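PDB 3L6E: oxidoreductase, short-chain dehydrogenase/reductase family from Aeromonas hydrophila subsp. hydrophila, which probably acts as a nucleotide-dependent oxidoreductase, perhaps reducing 3-dehydrosphinganine in sphingolipid metabolism. Local coordinates for residues H5-G10 / A69-W74. Residues are numbered along the deposited sequence; the frame is centred on the assembly and turned at random.
Sequences HIIVTG and AAAVEW
H5 and I7 meet A71, and H5 also W74, where strand 5-9 runs nearly antiparallel to residues 69-74 of helix 61-75, their axes 9.7 Å apart at the closest and inclined at 156°, a separation that side chains have to bridge. H5 makes the largest share of the contact. With CG anti to the backbone N (chi1 -172°), its imidazole reaches the helix and brings CE1 within 3.3 Å of the backbone O of A71, which lies obliquely to the ring. The six-membered ring of W74 meets the same imidazole obliquely, with centroids 5.8 Å apart and planes at 67°. NE2 of H5 sits at the indole edge, 4.0 Å from CZ3 of W74. Such packing illustrates the Rossmann-type fold of short-chain dehydrogenases, in which helices cover both sides of a parallel sheet: helix 61-75 leads into strand 80-84 and lies against strand 5-9, the neighbour of that strand in the sheet. Both imidazole nitrogens are engaged beyond the two segments, ND1 with the backbone O of G76 just past the helix and NE2 with the hydroxyl of S31 on strand 29-34, and this pair of hydrogen bonds fixes the turn of the ring. Deeper along the strand the contact is purely apolar. The extended side chain of I7 carries CD1 to 4.1 Å from CB of A71, a methyl that also packs on S31 and M33.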
loop_
_atom_site.group_PDB
_atom_site.type_symbol
_atom_site.label_atom_id
_atom_site.label_comp_id
_atom_site.label_asym_id
_atom_site.label_seq_id
_atom_site.Cartn_x
_atom_site.Cartn_y
_atom_site.Cartn_z
ATOM N N HIS A 5 -16.490 -15.512 -3.875
ATOM C CA HIS A 5 -15.508 -16.445 -4.422
ATOM C C HIS A 5 -14.159 -15.800 -4.753
ATOM O O HIS A 5 -14.083 -14.822 -5.508
ATOM C CB HIS A 5 -16.057 -17.161 -5.648
ATOM C CG HIS A 5 -15.181 -18.265 -6.141
ATOM N ND1 HIS A 5 -15.093 -18.607 -7.472
ATOM C CD2 HIS A 5 -14.326 -19.083 -5.482
ATOM C CE1 HIS A 5 -14.242 -19.607 -7.608
ATOM N NE2 HIS A 5 -13.763 -19.915 -6.417
ATOM N N ILE A 6 -13.100 -16.371 -4.175
ATOM C CA ILE A 6 -11.728 -15.933 -4.420
ATOM C C ILE A 6 -10.912 -17.092 -4.969
ATOM O O ILE A 6 -11.059 -18.238 -4.543
ATOM C CB ILE A 6 -11.033 -15.431 -3.123
ATOM C CG1 ILE A 6 -11.949 -14.500 -2.327
ATOM C CG2 ILE A 6 -9.627 -14.792 -3.440
ATOM C CD1 ILE A 6 -12.148 -13.137 -2.951
ATOM N N ILE A 7 -10.064 -16.793 -5.938
ATOM C CA ILE A 7 -9.113 -17.766 -6.433
ATOM C C ILE A 7 -7.744 -17.352 -5.920
ATOM O O ILE A 7 -7.344 -16.199 -6.085
ATOM C CB ILE A 7 -9.098 -17.815 -7.954
ATOM C CG1 ILE A 7 -10.390 -18.458 -8.475
ATOM C CG2 ILE A 7 -7.886 -18.620 -8.475
ATOM C CD1 ILE A 7 -10.488 -18.393 -9.985
ATOM N N VAL A 8 -7.015 -18.296 -5.356
ATOM C CA VAL A 8 -5.666 -18.040 -4.903
ATOM C C VAL A 8 -4.706 -19.051 -5.483
ATOM O O VAL A 8 -4.847 -20.228 -5.262
ATOM C CB VAL A 8 -5.566 -18.089 -3.381
ATOM C CG1 VAL A 8 -4.154 -17.875 -2.951
ATOM C CG2 VAL A 8 -6.468 -17.073 -2.758
ATOM N N THR A 9 -3.727 -18.578 -6.231
ATOM C CA THR A 9 -2.711 -19.461 -6.763
ATOM C C THR A 9 -1.536 -19.538 -5.810
ATOM O O THR A 9 -1.408 -18.729 -4.920
ATOM C CB THR A 9 -2.206 -19.007 -8.116
ATOM O OG1 THR A 9 -1.607 -17.729 -7.984
ATOM C CG2 THR A 9 -3.313 -18.921 -9.095
ATOM N N GLY A 10 -0.685 -20.529 -6.003
ATOM C CA GLY A 10 0.433 -20.750 -5.116
ATOM C C GLY A 10 -0.085 -20.883 -3.713
ATOM O O GLY A 10 0.466 -20.327 -2.778
ATOM N N ALA A 69 -11.615 -23.817 -14.889
ATOM C CA ALA A 69 -12.913 -24.421 -15.167
ATOM C C ALA A 69 -13.494 -25.136 -13.948
ATOM O O ALA A 69 -14.699 -25.068 -13.708
ATOM C CB ALA A 69 -12.833 -25.389 -16.367
ATOM N N ALA A 70 -12.635 -25.818 -13.189
ATOM C CA ALA A 70 -13.047 -26.463 -11.947
ATOM C C ALA A 70 -13.367 -25.415 -10.870
ATOM O O ALA A 70 -14.358 -25.548 -10.135
ATOM C CB ALA A 70 -11.970 -27.444 -11.462
ATOM N N ALA A 71 -12.542 -24.369 -10.793
ATOM C CA ALA A 71 -12.771 -23.288 -9.825
ATOM C C ALA A 71 -14.134 -22.605 -10.022
ATOM O O ALA A 71 -14.931 -22.497 -9.077
ATOM C CB ALA A 71 -11.669 -22.272 -9.887
ATOM N N VAL A 72 -14.384 -22.127 -11.238
ATOM C CA VAL A 72 -15.684 -21.576 -11.590
ATOM C C VAL A 72 -16.793 -22.616 -11.365
ATOM O O VAL A 72 -17.864 -22.284 -10.855
ATOM C CB VAL A 72 -15.696 -21.051 -13.038
ATOM C CG1 VAL A 72 -17.134 -20.799 -13.519
ATOM C CG2 VAL A 72 -14.856 -19.774 -13.141
ATOM N N GLU A 73 -16.521 -23.874 -11.709
ATOM C CA GLU A 73 -17.478 -24.959 -11.471
ATOM C C GLU A 73 -17.921 -25.004 -10.004
ATOM O O GLU A 73 -19.113 -25.152 -9.715
ATOM C CB GLU A 73 -16.879 -26.303 -11.904
ATOM C CG GLU A 73 -17.698 -27.552 -11.535
ATOM C CD GLU A 73 -17.008 -28.859 -11.929
ATOM O OE1 GLU A 73 -17.682 -29.919 -11.906
ATOM O OE2 GLU A 73 -15.797 -28.834 -12.265
ATOM N N TRP A 74 -16.962 -24.853 -9.089
ATOM C CA TRP A 74 -17.217 -25.018 -7.658
ATOM C C TRP A 74 -17.669 -23.736 -6.946
ATOM O O TRP A 74 -18.482 -23.791 -6.022
ATOM C CB TRP A 74 -15.983 -25.619 -6.975
ATOM C CG TRP A 74 -16.034 -25.650 -5.475
ATOM C CD1 TRP A 74 -16.508 -26.659 -4.690
ATOM C CD2 TRP A 74 -15.576 -24.624 -4.579
ATOM N NE1 TRP A 74 -16.386 -26.320 -3.363
ATOM C CE2 TRP A 74 -15.808 -25.081 -3.269
ATOM C CE3 TRP A 74 -14.989 -23.364 -4.762
ATOM C CZ2 TRP A 74 -15.472 -24.325 -2.141
ATOM C CZ3 TRP A 74 -14.647 -22.615 -3.637
ATOM C CH2 TRP A 74 -14.888 -23.097 -2.350
#